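Local coordinates for Rho GTPase-activating protein 26 (Gallus gallus, PDB 1F7C) that stimulates GTP hydrolysis by the Rho-family GTPases RhoA and Cdc42 through its RhoGAP domain, the part present in this chain, at residues M171-N175 and E206-E210; I53-Y59 and H158-V162; P111-Y115 and N148-L152; S120-A125 and E136-V141. One frame throughout, in Å; residues are numbered along the deposited sequence.

Interaction 1 (M171-N175 and E206-E210); sequences MTVAN and EILIE
Val-173 and Glu-206 face each other where the first turn of helix 173-184 meets the last turns of helix 198-210, their CA atoms 5.9 Å apart. This is a surface helix-helix contact in the all-helical RhoGAP domain, built around one valine at the start of a helix. The turn is fixed by an N-cap: Thr-172 OG1 accepts from Asn-175 N at 3.2 Å, nearly straight at 165°, and so ties off an amide that has no earlier helical turn to bond to. Val-173, the first residue after the cap, points its CB at the neighbouring helix. A branched residue suits this place because its two methyls spread over three side chains. CG1, anti to the backbone N (chi1 171°), lies against the chain of Glu-206, 3.8 Å from its CG, and has Glu-210 OE2 laid against it at 3.5 Å. CG2 rests on Ile-209 CG2 at 4.2 Å and also borders Glu-210; Ile-209 in turn packs on Met-156 of helix 146-164. Both glutamates have extended chains, that of Glu-210 crossing the valine at about a right angle, whereas the Glu-206 carboxylate runs on to Ala-174. A glutamate suits such a partly exposed edge, its methylenes packing on the valine and its carboxylate able to meet water. Asn-175 and Met-171 pack on Arg-60, the predicted arginine finger. Glu-206 OE2 comes within 3.6 Å of Ala-174 CA, and a water bridges the helices, donating to both Ala-174 O and Glu-206 OE2.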
# COMPACT_ATOMS: atom_id res chain seq x y z
N MET A 171 -4.98 -6.61 -12.30
CA MET A 171 -5.08 -6.16 -10.92
C MET A 171 -6.11 -5.08 -10.68
O MET A 171 -5.81 -3.89 -10.75
CB MET A 171 -3.71 -5.71 -10.41
CG MET A 171 -2.67 -6.83 -10.37
SD MET A 171 -3.21 -8.34 -9.48
CE MET A 171 -3.25 -7.73 -7.74
N THR A 172 -7.33 -5.51 -10.39
CA THR A 172 -8.42 -4.60 -10.12
C THR A 172 -8.26 -4.07 -8.70
O THR A 172 -7.39 -4.52 -7.96
CB THR A 172 -9.78 -5.32 -10.19
OG1 THR A 172 -9.83 -6.32 -9.16
CG2 THR A 172 -9.96 -5.99 -11.55
N VAL A 173 -9.11 -3.12 -8.34
CA VAL A 173 -9.08 -2.53 -7.01
C VAL A 173 -9.23 -3.65 -5.97
O VAL A 173 -8.44 -3.77 -5.04
CB VAL A 173 -10.23 -1.50 -6.85
CG1 VAL A 173 -10.35 -1.05 -5.41
CG2 VAL A 173 -9.99 -0.31 -7.77
N ALA A 174 -10.25 -4.48 -6.16
CA ALA A 174 -10.51 -5.58 -5.25
C ALA A 174 -9.29 -6.50 -5.11
O ALA A 174 -8.95 -6.89 -4.00
CB ALA A 174 -11.72 -6.37 -5.73
N ASN A 175 -8.64 -6.83 -6.22
CA ASN A 175 -7.46 -7.69 -6.18
C ASN A 175 -6.29 -7.03 -5.43
O ASN A 175 -5.49 -7.70 -4.79
CB ASN A 175 -6.99 -8.05 -7.59
CG ASN A 175 -7.88 -9.07 -8.26
OD1 ASN A 175 -8.71 -9.71 -7.62
ND2 ASN A 175 -7.70 -9.23 -9.57
N GLU A 206 -9.49 -0.71 -0.46
CA GLU A 206 -10.29 -0.43 -1.63
C GLU A 206 -10.80 1.00 -1.61
O GLU A 206 -10.72 1.71 -2.61
CB GLU A 206 -11.48 -1.37 -1.73
CG GLU A 206 -11.13 -2.79 -2.12
CD GLU A 206 -12.37 -3.64 -2.26
OE1 GLU A 206 -13.46 -3.05 -2.47
OE2 GLU A 206 -12.27 -4.88 -2.17
N ILE A 207 -11.33 1.42 -0.47
CA ILE A 207 -11.84 2.78 -0.34
C ILE A 207 -10.73 3.81 -0.54
O ILE A 207 -10.94 4.83 -1.18
CB ILE A 207 -12.49 2.99 1.05
CG1 ILE A 207 -13.76 2.14 1.15
CG2 ILE A 207 -12.82 4.46 1.25
CD1 ILE A 207 -14.32 2.02 2.57
N LEU A 208 -9.55 3.53 -0.00
CA LEU A 208 -8.43 4.44 -0.13
C LEU A 208 -7.92 4.56 -1.56
O LEU A 208 -7.44 5.62 -1.96
CB LEU A 208 -7.28 4.02 0.78
CG LEU A 208 -7.51 4.25 2.28
CD1 LEU A 208 -6.29 3.79 3.05
CD2 LEU A 208 -7.78 5.72 2.54
N ILE A 209 -8.02 3.48 -2.33
CA ILE A 209 -7.58 3.48 -3.72
C ILE A 209 -8.59 4.27 -4.58
O ILE A 209 -8.21 5.14 -5.36
CB ILE A 209 -7.45 2.04 -4.29
CG1 ILE A 209 -6.31 1.30 -3.59
CG2 ILE A 209 -7.21 2.08 -5.81
CD1 ILE A 209 -6.22 -0.17 -3.94
N GLU A 210 -9.87 3.99 -4.39
CA GLU A 210 -10.90 4.65 -5.17
C GLU A 210 -11.20 6.11 -4.85
O GLU A 210 -11.78 6.81 -5.67
CB GLU A 210 -12.19 3.84 -5.10
CG GLU A 210 -12.17 2.64 -6.04
CD GLU A 210 -13.44 1.82 -6.00
OE1 GLU A 210 -14.53 2.42 -6.13
OE2 GLU A 210 -13.36 0.59 -5.84
O HOH W 1 -10.45 -6.44 -1.62

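Interaction 2 (I53-Y59 and H158-V162); sequences INEQGLY and HLAKV
The loop that leads to the predicted arginine finger, Arg-60, is seated on helix 146-164 by Tyr-59, the residue just before it. Tyr-59 OH and His-158 NE2 share a 2.8 Å hydrogen bond in which either may be the donor. Their rings meet rim to rim with the planes at 81°, NE2 lying at the tyrosine edge and Tyr-59 CE1 in the plane of the imidazole. A chi1 of 166° turns the imidazole away from its own backbone N and toward the loop, and His-158 ND1 is bonded to Glu-49, so both ring nitrogens have partners and the ring's rotation is fixed. In this RhoGAP helical domain the rest of the loop meets the helix through apolar packing. Val-162 is the shared partner: its CG1 meets Leu-58 CD1 at 3.8 Å, while CG2 sits at the tyrosine edge, 4.3 Å from CE1. Ile-53, long enough to reach in from the start of the loop, sets CD1 4.0 Å from Val-162 CA. Asn-169 adds polar ties, bonding Ile-53 O and the backbone of Gly-57. Tyr-59 CE1 also touches Leu-159 CD2 at 4.2 Å, and Phe-180 meets the tyrosine edge-to-face.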
# COMPACT_ATOMS: atom_id res chain seq x y z
N ILE A 53 4.01 -1.50 -15.68
CA ILE A 53 2.58 -1.26 -15.54
C ILE A 53 1.70 -2.32 -16.19
O ILE A 53 0.61 -2.60 -15.70
CB ILE A 53 2.19 0.15 -16.09
CG1 ILE A 53 0.85 0.60 -15.50
CG2 ILE A 53 2.04 0.13 -17.60
CD1 ILE A 53 0.90 0.87 -14.02
N ASN A 54 2.19 -2.91 -17.29
CA ASN A 54 1.42 -3.93 -18.02
C ASN A 54 1.61 -5.37 -17.54
O ASN A 54 0.87 -6.26 -17.97
CB ASN A 54 1.73 -3.83 -19.52
CG ASN A 54 1.32 -2.48 -20.12
OD1 ASN A 54 0.15 -2.11 -20.09
ND2 ASN A 54 2.29 -1.75 -20.67
N GLU A 55 2.60 -5.61 -16.67
CA GLU A 55 2.89 -6.94 -16.14
C GLU A 55 1.68 -7.54 -15.43
O GLU A 55 1.06 -6.88 -14.60
CB GLU A 55 4.05 -6.88 -15.15
CG GLU A 55 5.42 -6.71 -15.80
CD GLU A 55 6.00 -8.02 -16.28
OE1 GLU A 55 7.07 -7.99 -16.93
OE2 GLU A 55 5.39 -9.09 -16.02
N GLN A 56 1.36 -8.79 -15.74
CA GLN A 56 0.21 -9.44 -15.12
C GLN A 56 0.47 -9.84 -13.68
O GLN A 56 1.57 -10.28 -13.34
CB GLN A 56 -0.19 -10.68 -15.92
CG GLN A 56 -0.60 -10.39 -17.36
CD GLN A 56 -1.23 -11.59 -18.05
OE1 GLN A 56 -0.73 -12.72 -17.94
NE2 GLN A 56 -2.33 -11.36 -18.76
N GLY A 57 -0.54 -9.67 -12.83
CA GLY A 57 -0.41 -10.02 -11.42
C GLY A 57 0.51 -9.15 -10.58
O GLY A 57 1.13 -9.64 -9.63
N LEU A 58 0.61 -7.87 -10.91
CA LEU A 58 1.45 -6.94 -10.16
C LEU A 58 1.13 -7.00 -8.67
O LEU A 58 -0.02 -6.80 -8.27
CB LEU A 58 1.24 -5.49 -10.63
CG LEU A 58 1.95 -4.95 -11.87
CD1 LEU A 58 1.47 -3.52 -12.11
CD2 LEU A 58 3.47 -4.97 -11.66
N TYR A 59 2.15 -7.29 -7.87
CA TYR A 59 2.03 -7.38 -6.42
C TYR A 59 1.36 -8.66 -5.91
O TYR A 59 1.29 -8.90 -4.71
CB TYR A 59 1.30 -6.13 -5.87
CG TYR A 59 2.06 -4.84 -6.09
CD1 TYR A 59 1.66 -3.92 -7.07
CD2 TYR A 59 3.20 -4.56 -5.34
CE1 TYR A 59 2.38 -2.74 -7.29
CE2 TYR A 59 3.94 -3.38 -5.55
CZ TYR A 59 3.52 -2.48 -6.52
OH TYR A 59 4.25 -1.32 -6.71
N HIS A 158 -0.34 5.46 -6.49
CA HIS A 158 0.29 4.48 -7.36
C HIS A 158 -0.59 3.27 -7.65
O HIS A 158 -0.66 2.80 -8.79
CB HIS A 158 1.63 4.01 -6.76
CG HIS A 158 2.19 2.77 -7.40
ND1 HIS A 158 2.76 2.78 -8.66
CD2 HIS A 158 2.22 1.49 -6.98
CE1 HIS A 158 3.13 1.55 -8.98
NE2 HIS A 158 2.81 0.75 -7.98
N LEU A 159 -1.26 2.76 -6.62
CA LEU A 159 -2.14 1.60 -6.80
C LEU A 159 -3.34 1.94 -7.68
O LEU A 159 -3.83 1.09 -8.42
CB LEU A 159 -2.61 1.04 -5.45
CG LEU A 159 -1.51 0.43 -4.55
CD1 LEU A 159 -2.16 -0.20 -3.35
CD2 LEU A 159 -0.72 -0.62 -5.31
N ALA A 160 -3.82 3.18 -7.61
CA ALA A 160 -4.96 3.61 -8.43
C ALA A 160 -4.60 3.54 -9.92
O ALA A 160 -5.44 3.23 -10.76
CB ALA A 160 -5.37 5.04 -8.07
N LYS A 161 -3.34 3.83 -10.22
CA LYS A 161 -2.83 3.79 -11.58
C LYS A 161 -2.68 2.35 -12.01
O LYS A 161 -2.96 2.00 -13.16
CB LYS A 161 -1.46 4.47 -11.66
CG LYS A 161 -1.48 5.97 -11.54
CD LYS A 161 -0.07 6.49 -11.73
CE LYS A 161 0.03 7.97 -11.50
NZ LYS A 161 1.42 8.41 -11.81
N VAL A 162 -2.22 1.51 -11.08
CA VAL A 162 -2.06 0.09 -11.37
C VAL A 162 -3.43 -0.48 -11.70
O VAL A 162 -3.59 -1.20 -12.70
CB VAL A 162 -1.51 -0.69 -10.15
CG1 VAL A 162 -1.67 -2.19 -10.37
CG2 VAL A 162 -0.04 -0.36 -9.94

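Interaction 3 (P111-Y115 and N148-L152); sequences PLMMY and NRQML
A buried contact between a tight turn and a helix joins loop 111-115, just ahead of helix 115-125, to the early part of helix 146-164 in the RhoGAP domain. Residues Pro-111 to Met-114 form a type I beta turn, closed by Met-114 N bonding to Pro-111 O. The carbonyl of Leu-112 within this turn is taken by the side chain of Asn-148: ND2 donates to Leu-112 O at 2.8 Å and 173°, almost perfectly straight. The oxygen lies in the amide plane of the asparagine, although the donor is tilted 20° from the carbonyl plane. Asparagine suits this buried spot because its short side chain can offer an N-H to a turn carbonyl from the flank of a helix. Met-114 CG lies 3.4 Å from the same ND2, and the methionine chain crosses the amide at about a right angle, giving the polar group an apolar neighbour. Leu-112 carries most of the hydrophobic contact. Its chi1 of -171° swings CG away from its own backbone N and out to the helix, where the two methyls divide the work: CD1 meets Met-151 CB at 4.2 Å, and CD2 meets Leu-152 CD1 at 3.9 Å. Met-113 points its CB away, yet its bent, flexible chain brings SD round to 4.1 Å from Leu-152 CD1. Beyond the two segments, the Met-113 backbone is hydrogen-bonded to Leu-184 at the end of helix 173-184, the Met-113 side chain touches Phe-121 of helix 115-125, and Met-151 packs on Phe-38 and Ile-41 of helix 35-51.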
# COMPACT_ATOMS: atom_id res chain seq x y z
N PRO A 111 2.37 -1.59 11.80
CA PRO A 111 1.73 -1.43 10.50
C PRO A 111 1.62 0.05 10.15
O PRO A 111 1.40 0.88 11.03
CB PRO A 111 0.37 -2.09 10.71
CG PRO A 111 0.10 -1.85 12.18
CD PRO A 111 1.44 -2.16 12.79
N LEU A 112 1.76 0.37 8.87
CA LEU A 112 1.68 1.75 8.40
C LEU A 112 0.39 2.44 8.86
O LEU A 112 0.41 3.61 9.23
CB LEU A 112 1.78 1.79 6.88
CG LEU A 112 1.92 3.18 6.23
CD1 LEU A 112 3.27 3.78 6.62
CD2 LEU A 112 1.83 3.06 4.71
N MET A 113 -0.72 1.71 8.85
CA MET A 113 -2.02 2.26 9.26
C MET A 113 -2.07 2.49 10.77
O MET A 113 -2.98 3.15 11.27
CB MET A 113 -3.15 1.29 8.88
CG MET A 113 -3.26 0.97 7.40
SD MET A 113 -4.19 2.19 6.46
CE MET A 113 -5.72 2.17 7.32
N MET A 114 -1.11 1.92 11.49
CA MET A 114 -0.99 2.04 12.96
C MET A 114 -1.96 1.22 13.83
O MET A 114 -3.18 1.33 13.73
CB MET A 114 -1.07 3.51 13.39
CG MET A 114 0.07 4.36 12.88
SD MET A 114 0.21 5.96 13.68
CE MET A 114 1.85 5.82 14.39
N TYR A 115 -1.38 0.41 14.72
CA TYR A 115 -2.16 -0.41 15.64
C TYR A 115 -3.18 0.46 16.37
O TYR A 115 -4.33 0.06 16.56
CB TYR A 115 -1.22 -1.08 16.66
CG TYR A 115 -0.51 -2.30 16.13
CD1 TYR A 115 0.86 -2.47 16.33
CD2 TYR A 115 -1.21 -3.30 15.46
CE1 TYR A 115 1.51 -3.62 15.87
CE2 TYR A 115 -0.57 -4.45 14.99
CZ TYR A 115 0.79 -4.60 15.21
OH TYR A 115 1.43 -5.75 14.76
N ASN A 148 3.17 8.70 8.12
CA ASN A 148 2.33 7.57 7.74
C ASN A 148 1.42 8.02 6.63
O ASN A 148 1.25 7.31 5.63
CB ASN A 148 1.48 7.09 8.92
CG ASN A 148 2.33 6.61 10.09
OD1 ASN A 148 3.08 7.38 10.68
ND2 ASN A 148 2.22 5.32 10.43
N ARG A 149 0.83 9.20 6.80
CA ARG A 149 -0.07 9.77 5.81
C ARG A 149 0.64 9.92 4.46
O ARG A 149 0.11 9.53 3.41
CB ARG A 149 -0.61 11.12 6.29
CG ARG A 149 -1.46 11.86 5.26
CD ARG A 149 -2.17 13.11 5.78
NE ARG A 149 -1.30 13.98 6.56
CZ ARG A 149 -1.15 13.88 7.88
NH1 ARG A 149 -1.82 12.95 8.55
NH2 ARG A 149 -0.31 14.69 8.52
N GLN A 150 1.85 10.47 4.49
CA GLN A 150 2.62 10.69 3.29
C GLN A 150 2.94 9.42 2.51
O GLN A 150 2.74 9.38 1.31
CB GLN A 150 3.93 11.41 3.61
CG GLN A 150 3.90 12.90 3.33
CD GLN A 150 5.26 13.55 3.55
OE1 GLN A 150 6.29 13.02 3.12
NE2 GLN A 150 5.26 14.70 4.23
N MET A 151 3.45 8.41 3.20
CA MET A 151 3.78 7.17 2.52
C MET A 151 2.51 6.51 2.00
O MET A 151 2.49 5.97 0.90
CB MET A 151 4.50 6.21 3.46
CG MET A 151 5.06 5.03 2.72
SD MET A 151 6.29 4.17 3.67
CE MET A 151 7.61 5.36 3.61
N LEU A 152 1.46 6.57 2.81
CA LEU A 152 0.18 6.00 2.44
C LEU A 152 -0.35 6.71 1.18
O LEU A 152 -1.00 6.10 0.33
CB LEU A 152 -0.79 6.19 3.61
CG LEU A 152 -2.10 5.41 3.58
CD1 LEU A 152 -1.81 3.90 3.60
CD2 LEU A 152 -2.94 5.82 4.77

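Interaction 4 (S120-A125 and E136-V141); sequences SFIKAA and EIHSLV
Phe-121 and Leu-140 lie alongside one another, running in opposite senses, between two nearly antiparallel helices. Leu-140 CD1 sits over one face of the phenyl ring, 4.3 Å from its centroid, in a CH-pi contact offset toward the rim. With CG opposite its carbonyl carbon (chi1 -81°), Phe-121 carries the ring across, bringing CE2 to 3.6 Å from Leu-140 CB, while Val-141 CG2 lies at the ring edge. A flat aromatic suits this site because it offers its face to one residue and its edge to the next. Leu-140 forks at its far end: CD1 also meets Ser-120 O at 3.7 Å, and CD2 meets Ser-120 CB at 3.8 Å. One turn along, the small Ala-124 allows close approach, with CB 3.6 Å from Glu-136 CB and 3.8 Å from Ile-137 CG1. The axes of the segments pass 9.5 Å apart with their directions at 161°, so residues spaced one helical turn apart, Ser-120 and Ala-124 against Leu-140 and Glu-136, come into line as in an antiparallel helical hairpin. Helices 115-125 and 130-141 follow one another in the RhoGAP domain. Helix 198-210 packs against both, through Val-204 on Ala-125 and Ile-207 on Ile-137, and helix 212-217 covers Val-141 with Ile-215 and Phe-216.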
# COMPACT_ATOMS: atom_id res chain seq x y z
N SER A 120 -10.43 1.66 14.53
CA SER A 120 -11.25 2.75 14.01
C SER A 120 -11.48 2.57 12.51
O SER A 120 -12.60 2.71 12.03
CB SER A 120 -10.59 4.10 14.27
OG SER A 120 -10.47 4.35 15.66
N PHE A 121 -10.42 2.25 11.77
CA PHE A 121 -10.53 2.05 10.33
C PHE A 121 -11.48 0.91 9.97
O PHE A 121 -12.23 1.00 9.00
CB PHE A 121 -9.15 1.78 9.72
CG PHE A 121 -8.33 3.03 9.48
CD1 PHE A 121 -7.17 3.28 10.21
CD2 PHE A 121 -8.72 3.95 8.52
CE1 PHE A 121 -6.40 4.43 9.97
CE2 PHE A 121 -7.96 5.11 8.27
CZ PHE A 121 -6.80 5.34 9.00
N ILE A 122 -11.47 -0.15 10.76
CA ILE A 122 -12.34 -1.30 10.52
C ILE A 122 -13.79 -0.91 10.76
O ILE A 122 -14.67 -1.23 9.97
CB ILE A 122 -11.97 -2.49 11.44
CG1 ILE A 122 -10.63 -3.09 11.01
CG2 ILE A 122 -13.07 -3.55 11.41
CD1 ILE A 122 -10.60 -3.54 9.57
N LYS A 123 -14.02 -0.20 11.86
CA LYS A 123 -15.37 0.22 12.21
C LYS A 123 -15.99 1.13 11.16
O LYS A 123 -17.19 1.06 10.88
CB LYS A 123 -15.37 0.91 13.57
N ALA A 124 -15.16 1.99 10.56
CA ALA A 124 -15.63 2.91 9.54
C ALA A 124 -16.01 2.18 8.25
O ALA A 124 -17.00 2.52 7.61
CB ALA A 124 -14.57 3.97 9.25
N ALA A 125 -15.22 1.17 7.89
CA ALA A 125 -15.48 0.40 6.67
C ALA A 125 -16.78 -0.41 6.78
O ALA A 125 -17.28 -0.90 5.77
CB ALA A 125 -14.31 -0.53 6.39
N GLU A 136 -15.56 9.10 7.35
CA GLU A 136 -14.85 8.65 8.55
C GLU A 136 -13.41 8.28 8.27
O GLU A 136 -12.51 8.64 9.03
CB GLU A 136 -15.57 7.45 9.18
CG GLU A 136 -16.64 7.84 10.19
CD GLU A 136 -16.07 8.55 11.41
OE1 GLU A 136 -16.86 9.10 12.20
OE2 GLU A 136 -14.83 8.56 11.59
N ILE A 137 -13.19 7.55 7.18
CA ILE A 137 -11.86 7.13 6.81
C ILE A 137 -11.05 8.37 6.43
O ILE A 137 -9.87 8.48 6.79
CB ILE A 137 -11.92 6.11 5.65
CG1 ILE A 137 -12.48 4.79 6.19
CG2 ILE A 137 -10.54 5.90 5.03
CD1 ILE A 137 -12.72 3.71 5.17
N HIS A 138 -11.69 9.30 5.74
CA HIS A 138 -11.03 10.54 5.33
C HIS A 138 -10.51 11.26 6.58
O HIS A 138 -9.35 11.64 6.65
CB HIS A 138 -12.01 11.44 4.58
CG HIS A 138 -11.40 12.71 4.07
ND1 HIS A 138 -12.14 13.73 3.52
CD2 HIS A 138 -10.11 13.11 4.00
CE1 HIS A 138 -11.34 14.71 3.14
NE2 HIS A 138 -10.10 14.36 3.42
N SER A 139 -11.40 11.44 7.55
CA SER A 139 -11.04 12.08 8.81
C SER A 139 -9.95 11.31 9.55
O SER A 139 -9.04 11.91 10.15
CB SER A 139 -12.28 12.19 9.69
OG SER A 139 -11.89 12.57 11.00
N LEU A 140 -10.03 9.98 9.53
CA LEU A 140 -9.04 9.15 10.20
C LEU A 140 -7.66 9.28 9.56
O LEU A 140 -6.64 9.22 10.25
CB LEU A 140 -9.47 7.68 10.20
CG LEU A 140 -10.61 7.34 11.18
CD1 LEU A 140 -11.08 5.91 10.94
CD2 LEU A 140 -10.12 7.51 12.61
N VAL A 141 -7.61 9.44 8.24
CA VAL A 141 -6.33 9.57 7.56
C VAL A 141 -5.64 10.87 7.94
O VAL A 141 -4.41 10.90 8.06
CB VAL A 141 -6.49 9.52 6.02
CG1 VAL A 141 -5.18 9.91 5.34
CG2 VAL A 141 -6.92 8.12 5.58

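In the fold
Interactions 2, 3 and 4 are buried, whereas interaction 1 lies at the surface and its polar link across the segments runs through a water. Interactions 2 and 3 share helix 146-164 but sit on opposite sides of the chain's centre, about 21 Å apart between centres; each seats a loop through one side-chain hydrogen bond backed by apolar groups. Interaction 4 joins two helices by apolar packing alone. Helix 198-210 ties interaction 1 to interaction 4, where Leu-208 packs on Ile-137 and Val-141. Met-113 similarly links interactions 3 and 4, while Met-171 joins interactions 1 and 2 beside the predicted arginine finger.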